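Local coordinates for amphoterin-induced protein 1 (Mus musculus, PDB 2XOT) that promotes the growth and fasciculation of neurites, dimerises through its leucine-rich repeat region and may mediate cell-cell adhesion, at residues Tyr216-Ser220 with Ser221-Phe225; Lys177-Leu180 with Thr181-Gln184. All coordinates share one frame; numbering follows the deposited sequence.

Contact 1: residues Tyr216-Ser220 with Ser221-Phe225; sequences YRQLS and SVMDF
Met223 lays its side chain back over the backbone of Gln218 and Leu219. Met223 CG sits 3.4 Å from Leu219 O and 3.6 Å from Gln218 C, and Met223 SD reaches Gln218 CA at 4.0 Å. With CG beside its own backbone N (chi1 -59°) and further bends at chi2 and chi3, the flexible, unbranched thioether curls against the turn instead of extending from it. The only side-chain atom of Gln218 to meet it is CB, while the amide end is carried off along an extended chain; a long polar residue suits this exposed position.

Leu219 occupies the N-cap of the short helix through its backbone, and its O receives two N-H groups. Met223 N donates at 2.9 Å, nearly straight and in the carbonyl plane, whereas Val222 N, at 3.0 Å, comes from above that plane along a more bent path. The side chains of Leu219 and Val222 are buried and pack on Trp214 of helix 205-216, where apolar chains belong. Next along, Ser220 O accepts from Asp224 N at 2.9 Å. The carboxylate of Asp224 folds back beside this carbonyl, and its OD2 stands 3.6 Å from the CB of the small Ser220. OD2, itself an acceptor, makes no hydrogen bond to Ser220 O, and the two oxygens probably repel slightly.

The OG of Ser221 is hydrogen-bonded to Lys191 O, and a compact hydroxyl residue fits that buried place. Farther on, Phe225 stacks on His197, and its ring also meets Tyr40 of the second subunit. Gln218, with positive phi, closes helix 205-216 in a Schellman motif, and Leu219 at once starts helix 220-223: a tight helix-to-helix junction within the C-terminal cap (LRRCT) of a leucine-rich repeat domain.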
ATOM      1  N   TYR B 216      -7.123  28.020  -8.792  1.00 30.36           N
ATOM      2  CA  TYR B 216      -8.300  28.404  -8.016  1.00 31.63           C
ATOM      3  C   TYR B 216      -8.891  27.176  -7.286  1.00 31.31           C
ATOM      4  O   TYR B 216      -9.315  27.266  -6.146  1.00 30.90           O
ATOM      5  CB  TYR B 216      -9.344  29.060  -8.936  1.00 33.03           C
ATOM      6  CG  TYR B 216     -10.737  29.163  -8.334  1.00 34.82           C
ATOM      7  CD1 TYR B 216     -11.067  30.182  -7.453  1.00 36.40           C
ATOM      8  CD2 TYR B 216     -11.719  28.237  -8.656  1.00 36.10           C
ATOM      9  CE1 TYR B 216     -12.349  30.277  -6.899  1.00 36.98           C
ATOM     10  CE2 TYR B 216     -13.010  28.320  -8.111  1.00 38.11           C
ATOM     11  CZ  TYR B 216     -13.312  29.339  -7.231  1.00 37.40           C
ATOM     12  OH  TYR B 216     -14.586  29.416  -6.699  1.00 38.60           O
ATOM     13  N   ARG B 217      -8.869  26.023  -7.948  1.00 30.42           N
ATOM     14  CA  ARG B 217      -9.356  24.772  -7.370  1.00 30.06           C
ATOM     15  C   ARG B 217      -8.391  24.141  -6.368  1.00 29.85           C
ATOM     16  O   ARG B 217      -8.718  23.124  -5.740  1.00 30.21           O
ATOM     17  CB  ARG B 217      -9.669  23.776  -8.486  1.00 30.25           C
ATOM     18  CG  ARG B 217     -10.898  24.151  -9.343  1.00 30.68           C
ATOM     19  CD  ARG B 217     -12.208  23.936  -8.589  1.00 30.73           C
ATOM     20  NE  ARG B 217     -12.135  22.708  -7.794  1.00 32.74           N
ATOM     21  CZ  ARG B 217     -12.573  21.502  -8.167  1.00 30.55           C
ATOM     22  NH1 ARG B 217     -13.199  21.327  -9.318  1.00 30.43           N
ATOM     23  NH2 ARG B 217     -12.420  20.477  -7.338  1.00 29.93           N
ATOM     24  N   GLN B 218      -7.208  24.739  -6.215  1.00 29.03           N
ATOM     25  CA  GLN B 218      -6.182  24.241  -5.319  1.00 29.11           C
ATOM     26  C   GLN B 218      -5.797  22.796  -5.585  1.00 27.88           C
ATOM     27  O   GLN B 218      -5.549  22.030  -4.660  1.00 28.01           O
ATOM     28  CB  GLN B 218      -6.589  24.467  -3.856  1.00 29.16           C
ATOM     29  CG  GLN B 218      -6.497  25.930  -3.467  1.00 30.66           C
ATOM     30  CD  GLN B 218      -6.804  26.151  -2.000  1.00 32.53           C
ATOM     31  OE1 GLN B 218      -7.945  26.032  -1.571  1.00 37.86           O
ATOM     32  NE2 GLN B 218      -5.775  26.450  -1.221  1.00 38.00           N
ATOM     33  N   LEU B 219      -5.707  22.446  -6.867  1.00 26.96           N
ATOM     34  CA  LEU B 219      -5.246  21.131  -7.280  1.00 26.26           C
ATOM     35  C   LEU B 219      -3.752  21.003  -6.967  1.00 25.87           C
ATOM     36  O   LEU B 219      -2.990  21.931  -7.203  1.00 24.74           O
ATOM     37  CB  LEU B 219      -5.485  20.931  -8.778  1.00 25.84           C
ATOM     38  CG  LEU B 219      -6.921  21.079  -9.284  1.00 25.87           C
ATOM     39  CD1 LEU B 219      -6.991  20.736 -10.763  1.00 26.27           C
ATOM     40  CD2 LEU B 219      -7.942  20.245  -8.476  1.00 27.15           C
ATOM     41  N   SER B 220      -3.359  19.847  -6.439  1.00 25.93           N
ATOM     42  CA  SER B 220      -1.984  19.598  -5.989  1.00 26.54           C
ATOM     43  C   SER B 220      -0.981  19.724  -7.088  1.00 26.69           C
ATOM     44  O   SER B 220       0.122  20.202  -6.865  1.00 26.51           O
ATOM     45  CB  SER B 220      -1.870  18.201  -5.420  1.00 26.64           C
ATOM     46  OG  SER B 220      -2.818  18.048  -4.398  1.00 26.80           O
ATOM     47  N   SER B 221      -1.376  19.285  -8.282  1.00 27.55           N
ATOM     48  CA  SER B 221      -0.517  19.360  -9.469  1.00 28.03           C
ATOM     49  C   SER B 221      -0.040  20.805  -9.730  1.00 28.14           C
ATOM     50  O   SER B 221       1.048  21.021 -10.267  1.00 28.94           O
ATOM     51  CB  SER B 221      -1.254  18.784 -10.695  1.00 27.29           C
ATOM     52  OG  SER B 221      -2.478  19.462 -10.963  1.00 27.40           O
ATOM     53  N   VAL B 222      -0.858  21.786  -9.344  1.00 28.14           N
ATOM     54  CA  VAL B 222      -0.475  23.198  -9.417  1.00 27.51           C
ATOM     55  C   VAL B 222       0.095  23.727  -8.093  1.00 27.65           C
ATOM     56  O   VAL B 222       1.190  24.292  -8.065  1.00 27.06           O
ATOM     57  CB  VAL B 222      -1.677  24.067  -9.853  1.00 27.94           C
ATOM     58  CG1 VAL B 222      -1.404  25.546  -9.598  1.00 26.80           C
ATOM     59  CG2 VAL B 222      -1.987  23.835 -11.327  1.00 27.66           C
ATOM     60  N   MET B 223      -0.628  23.538  -6.995  1.00 27.71           N
ATOM     61  CA  MET B 223      -0.180  24.061  -5.694  1.00 27.62           C
ATOM     62  C   MET B 223       1.231  23.570  -5.291  1.00 27.20           C
ATOM     63  O   MET B 223       2.038  24.348  -4.782  1.00 26.88           O
ATOM     64  CB  MET B 223      -1.187  23.733  -4.593  1.00 27.59           C
ATOM     65  CG  MET B 223      -2.578  24.287  -4.824  1.00 28.97           C
ATOM     66  SD  MET B 223      -2.661  26.042  -5.229  1.00 30.51           S
ATOM     67  CE  MET B 223      -2.661  25.923  -6.984  1.00 32.16           C
ATOM     68  N   ASP B 224       1.555  22.309  -5.548  1.00 26.18           N
ATOM     69  CA  ASP B 224       2.866  21.792  -5.138  1.00 25.77           C
ATOM     70  C   ASP B 224       4.043  22.304  -6.006  1.00 25.62           C
ATOM     71  O   ASP B 224       5.184  22.242  -5.580  1.00 25.93           O
ATOM     72  CB  ASP B 224       2.855  20.261  -5.133  1.00 26.14           C
ATOM     73  CG  ASP B 224       1.899  19.680  -4.136  1.00 24.80           C
ATOM     74  OD1 ASP B 224       1.501  20.376  -3.208  1.00 27.22           O
ATOM     75  OD2 ASP B 224       1.546  18.503  -4.261  1.00 26.19           O
ATOM     76  N   PHE B 225       3.754  22.832  -7.188  1.00 25.18           N
ATOM     77  CA  PHE B 225       4.765  23.099  -8.219  1.00 25.68           C
ATOM     78  C   PHE B 225       4.587  24.395  -8.980  1.00 26.09           C
ATOM     79  O   PHE B 225       5.084  24.532 -10.107  1.00 26.02           O
ATOM     80  CB  PHE B 225       4.773  21.934  -9.213  1.00 25.23           C
ATOM     81  CG  PHE B 225       5.176  20.644  -8.585  1.00 25.63           C
ATOM     82  CD1 PHE B 225       6.502  20.411  -8.265  1.00 26.06           C
ATOM     83  CD2 PHE B 225       4.242  19.666  -8.292  1.00 25.15           C
ATOM     84  CE1 PHE B 225       6.890  19.227  -7.657  1.00 23.68           C
ATOM     85  CE2 PHE B 225       4.636  18.494  -7.678  1.00 23.75           C
ATOM     86  CZ  PHE B 225       5.956  18.276  -7.377  1.00 24.30           C
TER

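Contact 2: residues Lys177-Leu180 with Thr181-Gln184; sequences KLPL and TDLQ
The puckered ring of Pro179 has Leu183 over one face and the flat carboxylate of Asp182 at its rim. Leu183 CG stands above the ring, 4.3 Å from Pro179 CG, the atom that the pucker raises toward it. At the CB corner of the rim the contact is with the carboxylate of Asp182, whose OD2 comes to 3.6 Å from Pro179 CB. That carboxylate is not left to the proline alone, since both its oxygens have polar partners outside the two segments and OD2 forms a long, weak ion pair with Lys157.

Leu183 reaches two residues at once: its CG also lies 3.3 Å from Pro179 O, while CD1 extends to Leu178 CB, 4.1 Å away. Its CG is beside the backbone N (chi1 -65°), which swings the branch back over the helix start. A branched, apolar chain suits this buried position.

The ring precedes a helix. Pro179 is its N-cap and also the centre of an inverse gamma turn, closed by a weak bond from Leu180 N to Leu178 O; the locked phi of proline favours such a turn, and the N-cap position asks for no helical N-H bond from proline. Both segments belong to the sixth leucine-rich repeat, in which helix 180-184 follows the loop after strand 167-169. Pro179 O accepts Leu183 N at 3.0 Å, in the carbonyl plane, and more weakly Asp182 N. Leu180 O then takes Gln184 N, also at 3.0 Å. Asp182, in the first turn, probably gains from the helix dipole.

The CB of Leu180 points away from the following turn, and its side chain packs on Leu207 and Leu210 of helix 205-216, so leucine is apt there. Thr181 and Gln184, both exposed, have polar side chains suited to the outer surface, and Gln184 O accepts Lys191 NZ.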
ATOM      1  N   LYS B 177       3.300  21.492 -26.569  1.00 20.00           N
ATOM      2  CA  LYS B 177       1.883  21.679 -26.859  1.00 20.00           C
ATOM      3  C   LYS B 177       1.019  20.756 -26.006  1.00 20.00           C
ATOM      4  O   LYS B 177       1.403  19.603 -25.795  1.00 29.08           O
ATOM      5  CB  LYS B 177       1.609  21.449 -28.337  1.00 20.00           C
ATOM      6  N   LEU B 178      -0.111  21.234 -25.548  1.00 27.72           N
ATOM      7  CA  LEU B 178      -1.046  20.384 -24.843  1.00 26.46           C
ATOM      8  C   LEU B 178      -2.388  20.397 -25.537  1.00 26.36           C
ATOM      9  O   LEU B 178      -2.753  21.396 -26.164  1.00 26.32           O
ATOM     10  CB  LEU B 178      -1.198  20.868 -23.400  1.00 26.54           C
ATOM     11  CG  LEU B 178       0.092  20.851 -22.577  1.00 25.00           C
ATOM     12  CD1 LEU B 178      -0.145  21.538 -21.244  1.00 25.60           C
ATOM     13  CD2 LEU B 178       0.615  19.421 -22.376  1.00 23.45           C
ATOM     14  N   PRO B 179      -3.144  19.301 -25.403  1.00 26.03           N
ATOM     15  CA  PRO B 179      -4.505  19.265 -25.878  1.00 26.29           C
ATOM     16  C   PRO B 179      -5.415  19.891 -24.824  1.00 26.59           C
ATOM     17  O   PRO B 179      -6.033  19.177 -24.051  1.00 25.64           O
ATOM     18  CB  PRO B 179      -4.778  17.770 -26.017  1.00 25.84           C
ATOM     19  CG  PRO B 179      -4.000  17.148 -24.911  1.00 25.77           C
ATOM     20  CD  PRO B 179      -2.763  18.024 -24.755  1.00 26.73           C
ATOM     21  N   LEU B 180      -5.481  21.213 -24.827  1.00 26.94           N
ATOM     22  CA  LEU B 180      -6.134  21.975 -23.770  1.00 27.81           C
ATOM     23  C   LEU B 180      -7.627  21.742 -23.660  1.00 28.50           C
ATOM     24  O   LEU B 180      -8.138  21.660 -22.556  1.00 28.97           O
ATOM     25  CB  LEU B 180      -5.874  23.463 -23.959  1.00 27.63           C
ATOM     26  CG  LEU B 180      -4.417  23.921 -23.903  1.00 28.31           C
ATOM     27  CD1 LEU B 180      -4.340  25.397 -24.276  1.00 27.69           C
ATOM     28  CD2 LEU B 180      -3.785  23.661 -22.520  1.00 26.36           C
ATOM     29  N   THR B 181      -8.333  21.656 -24.786  1.00 29.72           N
ATOM     30  CA  THR B 181      -9.772  21.388 -24.773  1.00 30.46           C
ATOM     31  C   THR B 181     -10.078  20.008 -24.197  1.00 30.31           C
ATOM     32  O   THR B 181     -11.117  19.805 -23.559  1.00 29.73           O
ATOM     33  CB  THR B 181     -10.382  21.467 -26.186  1.00 30.88           C
ATOM     34  OG1 THR B 181     -10.034  22.717 -26.766  1.00 33.72           O
ATOM     35  CG2 THR B 181     -11.898  21.391 -26.123  1.00 32.59           C
ATOM     36  N   ASP B 182      -9.179  19.056 -24.441  1.00 29.97           N
ATOM     37  CA  ASP B 182      -9.342  17.720 -23.881  1.00 30.29           C
ATOM     38  C   ASP B 182      -9.072  17.720 -22.385  1.00 29.81           C
ATOM     39  O   ASP B 182      -9.781  17.067 -21.617  1.00 30.21           O
ATOM     40  CB  ASP B 182      -8.386  16.723 -24.557  1.00 30.63           C
ATOM     41  CG  ASP B 182      -8.773  16.413 -25.994  1.00 32.97           C
ATOM     42  OD1 ASP B 182      -9.983  16.433 -26.311  1.00 35.66           O
ATOM     43  OD2 ASP B 182      -7.868  16.120 -26.802  1.00 35.97           O
ATOM     44  N   LEU B 183      -8.040  18.443 -21.977  1.00 29.07           N
ATOM     45  CA  LEU B 183      -7.674  18.517 -20.570  1.00 29.27           C
ATOM     46  C   LEU B 183      -8.734  19.190 -19.702  1.00 30.07           C
ATOM     47  O   LEU B 183      -8.933  18.759 -18.569  1.00 29.59           O
ATOM     48  CB  LEU B 183      -6.330  19.246 -20.387  1.00 28.84           C
ATOM     49  CG  LEU B 183      -5.101  18.550 -20.979  1.00 27.14           C
ATOM     50  CD1 LEU B 183      -3.836  19.350 -20.670  1.00 23.59           C
ATOM     51  CD2 LEU B 183      -5.000  17.126 -20.464  1.00 27.46           C
ATOM     52  N   GLN B 184      -9.389  20.234 -20.242  1.00 30.46           N
ATOM     53  CA  GLN B 184     -10.460  20.952 -19.552  1.00 31.10           C
ATOM     54  C   GLN B 184     -11.661  20.055 -19.227  1.00 30.68           C
ATOM     55  O   GLN B 184     -12.326  20.239 -18.228  1.00 29.86           O
ATOM     56  CB  GLN B 184     -10.937  22.148 -20.387  1.00 31.88           C
ATOM     57  CG  GLN B 184     -11.256  23.410 -19.537  1.00 36.37           C
ATOM     58  CD  GLN B 184     -12.512  23.318 -18.651  1.00 40.79           C
ATOM     59  OE1 GLN B 184     -12.479  23.668 -17.461  1.00 43.46           O
ATOM     60  NE2 GLN B 184     -13.632  22.890 -19.240  1.00 43.48           N
TER

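Both contacts are starts of short helices, and contact 2 closes before contact 1 opens along the chain. Their centres lie about 17 Å apart and their nearest atoms about 8 Å, so they do not touch. Helix 205-216 joins them: Leu178 and Leu180 of contact 2 pack on it through Leu207, whereas Leu219, Ser221 and Val222 of contact 1 meet its Trp214. Lys191 is a second bridge, its NZ bonded to Gln184 O and its O to the hydroxyl of Ser221. The two differ in surroundings, since Asp224 and Phe225 of contact 1 meet the second subunit, while residues 177-184 touch no other protein chain of the dimer.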